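Local structure of putative oxidoreductase (Gluconobacter oxydans, 3WJ7) at residues A[41-46]-A[63-68]; A[109-114]-A[170-175]; A[122-127]-A[179-184]; A[239-244]-A[308-313]. The protein is a putative oxidoreductase of the short-chain dehydrogenase/reductase family that probably binds a nicotinamide coenzyme through its Rossmann-type fold. All coordinates share one frame; numbering follows the deposited sequence.

Interaction 1 of 4, residues A[41-46]-A[63-68]; sequences RLLVRP and GDLSDP
Gly63 N donates to Val44 O over 3.1 Å with an N-H...O angle of 155°. This single backbone bond ties the end of strand 39-44 to the loop that leaves strand 59-62. The second polar pair is looser: Arg45 NE stands 3.8 Å from Asp64 OD2, a long salt bridge whose guanidinium and carboxylate planes are turned 71° apart. The extended arginine chain also runs its methylene groups past OD2, with CG 3.8 Å from it. The other carboxylate oxygen, Asp64 OD1, receives a weak bond from Ser66 OG. Asp64 also opens a type I turn, closed by Asp67 N on Asp64 O.

The packing lies on the more buried side, round Leu43 and Gly63. With CG anti to the backbone N (chi1 -176°), Leu43 places CD1 over Gly63, 3.8 Å from its CA, while CD2 meets Leu65 CD2 at 3.7 Å; the two leucine chains pass each other at a slant. Pro46 CD rests 3.5 Å from Gly63 O. Farther out, Leu65 touches His83, and its carbonyl accepts from Asn108 ND2.

The backbone bond and the leucine packing probably do most of the holding, whereas the long, obliquely turned ion pair is a weak restraint. These loops lie at the ends of neighbouring parallel strands, which in Rossmann folds border the adenosine half of the coenzyme.

Interaction 2 of 4, residues A[109-114]-A[170-175]; sequences LMLAAL and REKNLP
Met110 O takes the helical hydrogen bond from Leu114 N at 3.1 Å and also has Leu174 CD1 lying 3.4 Å away, so an apolar methyl shares the surroundings of a backbone carbonyl. No hydrogen bond joins the two segments; the rest is side-chain packing. Leu174 does most of it, its two methyls dividing the work. CD1 sits against the helix backbone at Met110 and 4.3 Å from Leu114 CB, while CD2 meets Met110 SD at 4.0 Å. The methionine chain, bent at chi2 (-49°) and chi3, passes the leucine at about a right angle and turns its sulfur alongside CD2. A serine in place of Leu174 would probably leave Met110 and Leu114 facing a gap and put a hydroxyl in a buried apolar spot.

Nearer the surface, Leu114 directs CD2 at Lys172 CB (4.1 Å) and CD1 at Pro175 CD (4.4 Å). The lysine chain is extended and crosses the leucine nearly at right angles; its first methylene, not the ammonium, supplies this contact. Between Lys172 and Leu174, Asn173, with positive phi, turns the chain away from the end of the helix and brings Leu174 inward.

Ile121 of the sheet and Leu168 of helix 153-172 touch both Met110 and Leu174. The arrangement is that of a Rossmann fold, in which the helices of two consecutive beta-alpha-beta crossovers pack together over one face of the sheet's parallel part.

Interaction 3 of 4, residues A[122-127]-A[179-184]; sequences IYCSSV and VNPSTP
Cys124 and Val179 form a parallel beta bridge, and the contact stays close from there to Val127. Val179 N donates to Tyr123 O at 3.0 Å with a nearly straight 167° angle, and Val179 O in turn accepts from Ser125 N, so the valine uses both its backbone groups on the neighbouring strand and the residue just past it. On the face shared with Val179, Cys124 SG is anti to its backbone N (chi1 -161°) and leans on the proline ring, 3.5 Å from Pro181 CG, with Val179 CG1 4.1 Å away. A mercury ion lies about 3 Å from the cysteine side chain.

Past the bridge, Ser126 and Asn180 bring their CA atoms within 3.8 Å, and Val127 N bonds to Pro181 O at 3.0 Å. Val127 straddles that same carbonyl with its methyls: CG1 reaches Asn180 O at 3.7 Å and CG2 lies 3.8 Å from Ser182 CA. With a glycine here the two methyls are gone, which would probably leave Pro181 O and Phe308 without their apolar neighbour and let the backbone flex more. The loose end is Thr183 and Pro184, which lead away from segment 122-127.

Ser125 OG bonds to Glu162, and Tyr154 packs on Ser126. These neighbouring strand ends at the heart of a Rossmann sheet are consistent with the SDR active-site region, where a serine or threonine beyond such a strand faces the family's tyrosine.

Interaction 4 of 4, residues A[239-244]-A[308-313]; sequences KYILGG and FSSDKA
Ser310 stands at the N-cap position of helix 311-317, yet its hydroxyl makes no capping bond: OG turns instead to the other segment and accepts from Gly243 N at 2.9 Å. The bond is bent, with an N-H...O angle of 133°. The missing side chain at Gly243 makes room for this approach, since OG also comes within 3.2 Å of Gly243 CA. Ser309, the residue before Ser310, serves the helix start: its OG accepts from Asp311 N at 3.2 Å in an ST turn.

At the other end Lys312, fully extended with CG anti to the backbone N (chi1 175°), crosses Tyr240 at about a right angle. Its CE lies 3.8 Å from Tyr240 CE2, and NZ gives a weak hydrogen bond to Lys239 O. NZ is also 5.1 Å from the centroid of the Tyr240 ring, a long cation-pi pair that is at most weakly attractive. The stronger partner of the ammonium is Glu238, in a salt bridge, while the tyrosine hydroxyl bonds to Lys235 N.

Apolar side chains pack in the middle, partly against backbone carbonyls. Ala313 CB nestles 3.7 Å from Ile241 O, with Tyr240 CB and Leu242 CD2 also touching it. Ile241 sets its side chain against the Ser309 carbonyl, and its CG2 touches Phe308 CB at 4.1 Å.

Here the first turn of a late helix and the loop leading into it pack across strand 239-248, joining the chain's C-terminal region to the mixed end of the Rossmann sheet, as in extended SDR proteins.

Overall arrangement
Interactions 3 and 4 are neighbours, with centres 9 Å apart: strands 176-185 and 239-248 pair side by side, probably through hydrogen bonds from Leu242 N to Asn180 O and from Asn180 N to Tyr240 O, both 2.8 Å. Interaction 1 ties together other parts of the same sheet, its centre about 29 Å from that of interaction 4 and across the middle of the chain. Interaction 2 joins helices that bracket strand 120-124 in sequence, so it interleaves with interaction 3 along the chain. The mercury ion bound beside Cys124 places interaction 3 near the centre of the molecule; the side chains of Leu65 and Met110 are each about 12 Å from a bound mercury ion.

Interaction 1 of 4, residues A[41-46]-A[63-68]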
loop_
_atom_site.group_PDB
_atom_site.type_symbol
_atom_site.label_atom_id
_atom_site.label_comp_id
_atom_site.label_asym_id
_atom_site.label_seq_id
_atom_site.Cartn_x
_atom_site.Cartn_y
_atom_site.Cartn_z
ATOM N N ARG A 41 18.258 2.296 30.501
ATOM C CA ARG A 41 17.885 1.008 29.942
ATOM C C ARG A 41 17.538 1.248 28.442
ATOM O O ARG A 41 16.864 2.207 28.083
ATOM C CB ARG A 41 16.723 0.377 30.733
ATOM C CG ARG A 41 16.258 -0.993 30.194
ATOM C CD ARG A 41 15.099 -1.609 30.997
ATOM N NE ARG A 41 15.456 -1.744 32.397
ATOM C CZ ARG A 41 14.617 -1.757 33.419
ATOM N NH1 ARG A 41 13.305 -1.638 33.243
ATOM N NH2 ARG A 41 15.113 -1.854 34.647
ATOM N N LEU A 42 18.006 0.398 27.555
ATOM C CA LEU A 42 17.836 0.676 26.136
ATOM C C LEU A 42 16.973 -0.425 25.554
ATOM O O LEU A 42 17.334 -1.574 25.647
ATOM C CB LEU A 42 19.205 0.750 25.448
ATOM C CG LEU A 42 20.208 1.760 26.054
ATOM C CD1 LEU A 42 21.527 1.777 25.315
ATOM C CD2 LEU A 42 19.685 3.182 26.177
ATOM N N LEU A 43 15.812 -0.100 25.008
ATOM C CA LEU A 43 15.019 -1.126 24.364
ATOM C C LEU A 43 15.619 -1.335 22.987
ATOM O O LEU A 43 15.906 -0.365 22.288
ATOM C CB LEU A 43 13.554 -0.722 24.253
ATOM C CG LEU A 43 12.603 -1.772 23.682
ATOM C CD1 LEU A 43 12.164 -2.809 24.726
ATOM C CD2 LEU A 43 11.380 -1.103 23.054
ATOM N N VAL A 44 15.857 -2.595 22.642
ATOM C CA VAL A 44 16.337 -2.991 21.309
ATOM C C VAL A 44 15.512 -4.164 20.765
ATOM O O VAL A 44 14.899 -4.916 21.550
ATOM C CB VAL A 44 17.791 -3.465 21.361
ATOM C CG1 VAL A 44 18.722 -2.328 21.776
ATOM C CG2 VAL A 44 17.908 -4.669 22.298
ATOM N N ARG A 45 15.513 -4.304 19.434
ATOM C CA ARG A 45 14.827 -5.399 18.726
ATOM C C ARG A 45 15.584 -6.746 18.788
ATOM O O ARG A 45 16.821 -6.758 18.873
ATOM C CB ARG A 45 14.580 -5.011 17.265
ATOM C CG ARG A 45 13.180 -4.478 16.960
ATOM C CD ARG A 45 12.909 -4.469 15.448
ATOM N NE ARG A 45 11.719 -3.699 15.053
ATOM C CZ ARG A 45 11.696 -2.380 14.824
ATOM N NH1 ARG A 45 12.801 -1.645 14.953
ATOM N NH2 ARG A 45 10.558 -1.785 14.472
ATOM N N PRO A 46 14.840 -7.885 18.756
ATOM C CA PRO A 46 15.433 -9.235 18.586
ATOM C C PRO A 46 16.533 -9.285 17.504
ATOM O O PRO A 46 17.589 -9.892 17.716
ATOM C CB PRO A 46 14.226 -10.110 18.178
ATOM C CG PRO A 46 12.990 -9.340 18.568
ATOM C CD PRO A 46 13.391 -7.963 19.048
ATOM N N GLY A 63 12.625 -6.265 23.249
ATOM C CA GLY A 63 11.190 -6.066 23.106
ATOM C C GLY A 63 10.851 -5.576 21.706
ATOM O O GLY A 63 11.716 -5.422 20.835
ATOM N N ASP A 64 9.572 -5.313 21.501
ATOM C CA ASP A 64 9.047 -5.082 20.187
ATOM C C ASP A 64 7.711 -4.396 20.383
ATOM O O ASP A 64 6.817 -4.959 21.005
ATOM C CB ASP A 64 8.841 -6.441 19.526
ATOM C CG ASP A 64 8.721 -6.351 18.030
ATOM O OD1 ASP A 64 7.687 -6.820 17.517
ATOM O OD2 ASP A 64 9.656 -5.825 17.378
ATOM N N LEU A 65 7.598 -3.183 19.857
ATOM C CA LEU A 65 6.456 -2.294 20.056
ATOM C C LEU A 65 5.081 -2.849 19.655
ATOM O O LEU A 65 4.049 -2.524 20.273
ATOM C CB LEU A 65 6.737 -0.989 19.320
ATOM C CG LEU A 65 8.040 -0.283 19.720
ATOM C CD1 LEU A 65 8.006 1.175 19.305
ATOM C CD2 LEU A 65 8.222 -0.363 21.229
ATOM N N SER A 66 5.061 -3.697 18.632
ATOM C CA SER A 66 3.811 -4.319 18.190
ATOM C C SER A 66 3.212 -5.362 19.166
ATOM O O SER A 66 2.041 -5.708 19.037
ATOM C CB SER A 66 3.935 -4.875 16.764
ATOM O OG SER A 66 5.253 -5.318 16.475
ATOM N N ASP A 67 3.991 -5.824 20.148
ATOM C CA ASP A 67 3.505 -6.769 21.167
ATOM C C ASP A 67 3.708 -6.306 22.606
ATOM O O ASP A 67 4.809 -6.456 23.183
ATOM C CB ASP A 67 4.056 -8.185 20.962
ATOM C CG ASP A 67 5.458 -8.194 20.403
ATOM O OD1 ASP A 67 6.221 -9.108 20.772
ATOM O OD2 ASP A 67 5.799 -7.309 19.581
ATOM N N PRO A 68 2.619 -5.756 23.193
ATOM C CA PRO A 68 2.503 -5.131 24.527
ATOM C C PRO A 68 2.970 -5.984 25.727
ATOM O O PRO A 68 3.103 -5.465 26.838
ATOM C CB PRO A 68 0.991 -4.822 24.643
ATOM C CG PRO A 68 0.484 -4.742 23.225
ATOM C CD PRO A 68 1.343 -5.695 22.438
#

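Interaction 2 of 4, residues A[109-114]-A[170-175]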
loop_
_atom_site.group_PDB
_atom_site.type_symbol
_atom_site.label_atom_id
_atom_site.label_comp_id
_atom_site.label_asym_id
_atom_site.label_seq_id
_atom_site.Cartn_x
_atom_site.Cartn_y
_atom_site.Cartn_z
ATOM N N LEU A 109 3.341 1.513 23.250
ATOM C CA LEU A 109 4.347 1.987 24.125
ATOM C C LEU A 109 3.740 2.999 25.113
ATOM O O LEU A 109 3.947 2.880 26.342
ATOM C CB LEU A 109 5.495 2.632 23.355
ATOM C CG LEU A 109 6.611 3.117 24.285
ATOM C CD1 LEU A 109 7.234 1.929 25.018
ATOM C CD2 LEU A 109 7.670 3.872 23.493
ATOM N N MET A 110 3.003 3.976 24.581
ATOM C CA MET A 110 2.370 4.998 25.409
ATOM C C MET A 110 1.391 4.423 26.454
ATOM O O MET A 110 1.425 4.786 27.624
ATOM C CB MET A 110 1.686 6.051 24.539
ATOM C CG MET A 110 2.618 6.904 23.681
ATOM S SD MET A 110 4.064 7.673 24.467
ATOM C CE MET A 110 5.392 6.683 23.813
ATOM N N LEU A 111 0.511 3.522 26.028
ATOM C CA LEU A 111 -0.391 2.882 26.952
ATOM C C LEU A 111 0.368 2.047 27.993
ATOM O O LEU A 111 0.028 2.088 29.171
ATOM C CB LEU A 111 -1.407 2.045 26.215
ATOM C CG LEU A 111 -2.506 2.698 25.354
ATOM C CD1 LEU A 111 -3.409 1.616 24.743
ATOM C CD2 LEU A 111 -3.339 3.667 26.168
ATOM N N ALA A 112 1.404 1.320 27.571
ATOM C CA ALA A 112 2.215 0.517 28.510
ATOM C C ALA A 112 2.921 1.345 29.566
ATOM O O ALA A 112 2.949 0.948 30.734
ATOM C CB ALA A 112 3.203 -0.397 27.780
ATOM N N ALA A 113 3.471 2.492 29.169
ATOM C CA ALA A 113 4.171 3.420 30.106
ATOM C C ALA A 113 3.197 4.041 31.111
ATOM O O ALA A 113 3.543 4.354 32.272
ATOM C CB ALA A 113 4.861 4.524 29.342
ATOM N N LEU A 114 1.984 4.235 30.625
ATOM C CA LEU A 114 0.905 4.746 31.422
ATOM C C LEU A 114 0.594 3.699 32.467
ATOM O O LEU A 114 0.624 3.988 33.665
ATOM C CB LEU A 114 -0.311 4.994 30.529
ATOM C CG LEU A 114 -1.512 5.710 31.114
ATOM C CD1 LEU A 114 -1.088 7.067 31.637
ATOM C CD2 LEU A 114 -2.575 5.879 30.053
ATOM N N ARG A 170 -4.746 14.088 26.106
ATOM C CA ARG A 170 -6.014 14.697 26.495
ATOM C C ARG A 170 -6.990 13.699 27.130
ATOM O O ARG A 170 -7.583 13.961 28.164
ATOM C CB ARG A 170 -6.680 15.378 25.305
ATOM C CG ARG A 170 -6.180 16.780 25.044
ATOM C CD ARG A 170 -7.348 17.748 24.832
ATOM N NE ARG A 170 -6.934 18.984 24.146
ATOM C CZ ARG A 170 -7.480 20.192 24.318
ATOM N NH1 ARG A 170 -8.480 20.385 25.183
ATOM N NH2 ARG A 170 -7.006 21.224 23.620
ATOM N N GLU A 171 -7.141 12.544 26.522
ATOM C CA GLU A 171 -8.158 11.631 26.985
ATOM C C GLU A 171 -7.753 10.820 28.208
ATOM O O GLU A 171 -8.605 10.336 28.934
ATOM C CB GLU A 171 -8.612 10.697 25.857
ATOM C CG GLU A 171 -9.442 11.383 24.785
ATOM C CD GLU A 171 -9.761 10.449 23.623
ATOM O OE1 GLU A 171 -9.160 9.337 23.542
ATOM O OE2 GLU A 171 -10.606 10.823 22.775
ATOM N N LYS A 172 -6.462 10.649 28.431
ATOM C CA LYS A 172 -6.021 9.693 29.435
ATOM C C LYS A 172 -4.899 10.266 30.273
ATOM O O LYS A 172 -4.272 9.539 31.036
ATOM C CB LYS A 172 -5.626 8.348 28.802
ATOM C CG LYS A 172 -6.737 7.731 27.969
ATOM C CD LYS A 172 -6.503 6.260 27.715
ATOM C CE LYS A 172 -7.825 5.562 27.423
ATOM N NZ LYS A 172 -7.664 4.081 27.270
ATOM N N ASN A 173 -4.647 11.565 30.137
ATOM C CA ASN A 173 -3.637 12.238 30.987
ATOM C C ASN A 173 -2.240 11.580 30.978
ATOM O O ASN A 173 -1.549 11.503 32.007
ATOM C CB ASN A 173 -4.184 12.425 32.404
ATOM C CG ASN A 173 -5.622 12.931 32.387
ATOM O OD1 ASN A 173 -5.875 14.120 32.145
ATOM N ND2 ASN A 173 -6.576 12.015 32.582
ATOM N N LEU A 174 -1.856 11.114 29.786
ATOM C CA LEU A 174 -0.481 10.717 29.458
ATOM C C LEU A 174 0.557 11.858 29.769
ATOM O O LEU A 174 0.441 12.980 29.323
ATOM C CB LEU A 174 -0.422 10.256 27.998
ATOM C CG LEU A 174 0.902 9.620 27.587
ATOM C CD1 LEU A 174 0.964 8.137 27.927
ATOM C CD2 LEU A 174 1.202 9.880 26.115
ATOM N N PRO A 175 1.552 11.576 30.590
ATOM C CA PRO A 175 2.335 12.741 30.979
ATOM C C PRO A 175 3.437 13.011 29.954
ATOM O O PRO A 175 4.631 12.969 30.284
ATOM C CB PRO A 175 2.909 12.310 32.323
ATOM C CG PRO A 175 3.022 10.825 32.205
ATOM C CD PRO A 175 1.798 10.412 31.461
#

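Interaction 3 of 4, residues A[122-127]-A[179-184]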
loop_
_atom_site.group_PDB
_atom_site.type_symbol
_atom_site.label_atom_id
_atom_site.label_comp_id
_atom_site.label_asym_id
_atom_site.label_seq_id
_atom_site.Cartn_x
_atom_site.Cartn_y
_atom_site.Cartn_z
ATOM N N ILE A 122 8.935 11.618 27.079
ATOM C CA ILE A 122 9.271 12.561 26.032
ATOM C C ILE A 122 9.155 11.845 24.707
ATOM O O ILE A 122 9.839 10.824 24.452
ATOM C CB ILE A 122 10.678 13.071 26.196
ATOM C CG1 ILE A 122 10.753 13.947 27.440
ATOM C CG2 ILE A 122 11.156 13.858 24.962
ATOM C CD1 ILE A 122 12.205 13.952 27.767
ATOM N N TYR A 123 8.267 12.371 23.869
ATOM C CA TYR A 123 7.994 11.772 22.611
ATOM C C TYR A 123 8.718 12.510 21.493
ATOM O O TYR A 123 8.528 13.740 21.294
ATOM C CB TYR A 123 6.504 11.762 22.339
ATOM C CG TYR A 123 6.228 11.204 20.965
ATOM C CD1 TYR A 123 6.672 9.937 20.617
ATOM C CD2 TYR A 123 5.614 11.967 20.005
ATOM C CE1 TYR A 123 6.452 9.414 19.358
ATOM C CE2 TYR A 123 5.380 11.465 18.742
ATOM C CZ TYR A 123 5.804 10.187 18.435
ATOM O OH TYR A 123 5.575 9.698 17.209
ATOM N N CYS A 124 9.536 11.754 20.750
ATOM C CA CYS A 124 10.238 12.321 19.621
ATOM C C CYS A 124 9.390 12.238 18.406
ATOM O O CYS A 124 9.050 11.161 17.945
ATOM C CB CYS A 124 11.570 11.660 19.390
ATOM S SG CYS A 124 12.668 12.710 18.364
ATOM N N SER A 125 9.010 13.383 17.867
ATOM C CA SER A 125 8.150 13.377 16.692
ATOM C C SER A 125 8.913 14.080 15.609
ATOM O O SER A 125 10.092 13.853 15.489
ATOM C CB SER A 125 6.864 14.068 17.044
ATOM O OG SER A 125 6.161 14.553 15.944
ATOM N N SER A 126 8.333 14.963 14.817
ATOM C CA SER A 126 9.174 15.556 13.786
ATOM C C SER A 126 8.464 16.708 13.177
ATOM O O SER A 126 7.229 16.796 13.273
ATOM C CB SER A 126 9.522 14.512 12.723
ATOM O OG SER A 126 9.757 15.107 11.470
ATOM N N VAL A 127 9.216 17.606 12.541
ATOM C CA VAL A 127 8.533 18.668 11.796
ATOM C C VAL A 127 7.624 18.095 10.692
ATOM O O VAL A 127 6.717 18.806 10.218
ATOM C CB VAL A 127 9.479 19.729 11.209
ATOM C CG1 VAL A 127 10.165 20.480 12.328
ATOM C CG2 VAL A 127 10.476 19.116 10.216
ATOM N N VAL A 179 8.501 16.705 21.193
ATOM C CA VAL A 179 9.611 17.335 20.545
ATOM C C VAL A 179 9.479 17.014 19.023
ATOM O O VAL A 179 9.060 15.911 18.628
ATOM C CB VAL A 179 10.823 16.753 21.285
ATOM C CG1 VAL A 179 11.928 16.227 20.407
ATOM C CG2 VAL A 179 11.285 17.686 22.421
ATOM N N ASN A 180 9.765 18.000 18.184
ATOM C CA ASN A 180 9.694 17.918 16.736
ATOM C C ASN A 180 11.050 18.367 16.127
ATOM O O ASN A 180 11.230 19.524 15.764
ATOM C CB ASN A 180 8.577 18.832 16.218
ATOM C CG ASN A 180 7.197 18.505 16.805
ATOM O OD1 ASN A 180 6.358 17.880 16.133
ATOM N ND2 ASN A 180 6.941 18.944 18.036
ATOM N N PRO A 181 12.024 17.464 16.032
ATOM C CA PRO A 181 13.288 17.773 15.354
ATOM C C PRO A 181 13.075 18.069 13.862
ATOM O O PRO A 181 12.138 17.551 13.270
ATOM C CB PRO A 181 14.069 16.469 15.448
ATOM C CG PRO A 181 13.344 15.610 16.439
ATOM C CD PRO A 181 11.925 16.052 16.424
ATOM N N SER A 182 13.907 18.932 13.284
ATOM C CA SER A 182 13.906 19.151 11.851
ATOM C C SER A 182 14.769 18.041 11.245
ATOM O O SER A 182 14.685 16.891 11.662
ATOM C CB SER A 182 14.456 20.542 11.508
ATOM O OG SER A 182 15.798 20.714 11.966
ATOM N N THR A 183 15.622 18.361 10.290
ATOM C CA THR A 183 16.407 17.317 9.671
ATOM C C THR A 183 17.851 17.265 10.157
ATOM O O THR A 183 18.641 18.138 9.869
ATOM C CB THR A 183 16.189 17.207 8.127
ATOM O OG1 THR A 183 17.438 17.038 7.425
ATOM C CG2 THR A 183 15.367 18.326 7.564
ATOM N N PRO A 184 18.178 16.238 10.960
ATOM C CA PRO A 184 19.439 16.264 11.691
ATOM C C PRO A 184 20.592 15.791 10.845
ATOM O O PRO A 184 20.474 14.816 10.153
ATOM C CB PRO A 184 19.216 15.265 12.788
ATOM C CG PRO A 184 18.261 14.262 12.189
ATOM C CD PRO A 184 17.353 15.053 11.292
#

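Interaction 4 of 4, residues A[239-244]-A[308-313]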
loop_
_atom_site.group_PDB
_atom_site.type_symbol
_atom_site.label_atom_id
_atom_site.label_comp_id
_atom_site.label_asym_id
_atom_site.label_seq_id
_atom_site.Cartn_x
_atom_site.Cartn_y
_atom_site.Cartn_z
ATOM N N LYS A 239 4.323 20.852 22.379
ATOM C CA LYS A 239 5.290 20.462 21.350
ATOM C C LYS A 239 6.381 21.502 21.284
ATOM O O LYS A 239 6.129 22.717 21.420
ATOM C CB LYS A 239 4.686 20.520 19.935
ATOM C CG LYS A 239 3.423 19.739 19.644
ATOM C CD LYS A 239 2.753 20.460 18.478
ATOM C CE LYS A 239 1.895 19.553 17.611
ATOM N NZ LYS A 239 0.640 20.259 17.196
ATOM N N TYR A 240 7.579 21.060 20.946
ATOM C CA TYR A 240 8.653 22.016 20.720
ATOM C C TYR A 240 9.436 21.651 19.508
ATOM O O TYR A 240 9.971 20.555 19.429
ATOM C CB TYR A 240 9.591 22.070 21.939
ATOM C CG TYR A 240 8.929 22.322 23.279
ATOM C CD1 TYR A 240 8.346 21.266 24.007
ATOM C CD2 TYR A 240 8.906 23.601 23.837
ATOM C CE1 TYR A 240 7.744 21.488 25.249
ATOM C CE2 TYR A 240 8.309 23.836 25.079
ATOM C CZ TYR A 240 7.738 22.788 25.783
ATOM O OH TYR A 240 7.160 23.014 27.002
ATOM N N ILE A 241 9.484 22.554 18.538
ATOM C CA ILE A 241 10.317 22.366 17.324
ATOM C C ILE A 241 11.801 22.425 17.696
ATOM O O ILE A 241 12.223 23.326 18.399
ATOM C CB ILE A 241 10.021 23.455 16.267
ATOM C CG1 ILE A 241 8.632 23.249 15.675
ATOM C CG2 ILE A 241 11.044 23.421 15.140
ATOM C CD1 ILE A 241 7.961 24.491 15.162
ATOM N N LEU A 242 12.589 21.465 17.235
ATOM C CA LEU A 242 13.996 21.484 17.501
ATOM C C LEU A 242 14.717 21.646 16.195
ATOM O O LEU A 242 15.237 20.684 15.663
ATOM C CB LEU A 242 14.426 20.211 18.217
ATOM C CG LEU A 242 13.907 19.936 19.652
ATOM C CD1 LEU A 242 14.612 18.704 20.246
ATOM C CD2 LEU A 242 13.992 21.157 20.643
ATOM N N GLY A 243 14.738 22.870 15.657
ATOM C CA GLY A 243 15.381 23.142 14.363
ATOM C C GLY A 243 16.761 23.716 14.559
ATOM O O GLY A 243 17.174 23.938 15.690
ATOM N N GLY A 244 17.479 23.959 13.466
ATOM C CA GLY A 244 18.665 24.811 13.496
ATOM C C GLY A 244 18.524 25.997 12.536
ATOM O O GLY A 244 18.312 27.140 12.974
ATOM N N PHE A 308 11.021 26.283 9.411
ATOM C CA PHE A 308 10.403 26.222 10.739
ATOM C C PHE A 308 11.154 27.105 11.668
ATOM O O PHE A 308 12.354 27.269 11.497
ATOM C CB PHE A 308 10.408 24.784 11.294
ATOM C CG PHE A 308 9.564 23.847 10.507
ATOM C CD1 PHE A 308 8.210 23.717 10.791
ATOM C CD2 PHE A 308 10.103 23.153 9.441
ATOM C CE1 PHE A 308 7.410 22.881 10.016
ATOM C CE2 PHE A 308 9.307 22.300 8.667
ATOM C CZ PHE A 308 7.957 22.181 8.958
ATOM N N SER A 309 10.456 27.656 12.658
ATOM C CA SER A 309 11.078 28.487 13.698
ATOM C C SER A 309 11.284 27.647 14.919
ATOM O O SER A 309 10.405 26.834 15.246
ATOM C CB SER A 309 10.126 29.614 14.095
ATOM O OG SER A 309 10.700 30.449 15.098
ATOM N N SER A 310 12.396 27.860 15.620
ATOM C CA SER A 310 12.641 27.198 16.903
ATOM C C SER A 310 12.505 28.169 18.075
ATOM O O SER A 310 13.149 28.008 19.134
ATOM C CB SER A 310 14.028 26.566 16.914
ATOM O OG SER A 310 14.190 25.716 15.804
ATOM N N ASP A 311 11.683 29.198 17.887
ATOM C CA ASP A 311 11.637 30.245 18.891
ATOM C C ASP A 311 10.985 29.794 20.209
ATOM O O ASP A 311 11.470 30.142 21.289
ATOM C CB ASP A 311 11.056 31.538 18.316
ATOM C CG ASP A 311 12.068 32.293 17.437
ATOM O OD1 ASP A 311 13.285 31.995 17.512
ATOM O OD2 ASP A 311 11.651 33.183 16.666
ATOM N N LYS A 312 9.947 28.966 20.121
ATOM C CA LYS A 312 9.320 28.408 21.297
ATOM C C LYS A 312 10.321 27.629 22.143
ATOM O O LYS A 312 10.431 27.862 23.320
ATOM C CB LYS A 312 8.107 27.577 20.933
ATOM C CG LYS A 312 7.519 26.905 22.144
ATOM C CD LYS A 312 6.131 26.424 21.841
ATOM C CE LYS A 312 5.620 25.664 23.042
ATOM N NZ LYS A 312 4.295 25.102 22.745
ATOM N N ALA A 313 11.117 26.756 21.571
ATOM C CA ALA A 313 12.087 26.083 22.423
ATOM C C ALA A 313 13.231 27.025 22.838
ATOM O O ALA A 313 13.951 26.760 23.815
ATOM C CB ALA A 313 12.631 24.821 21.759
#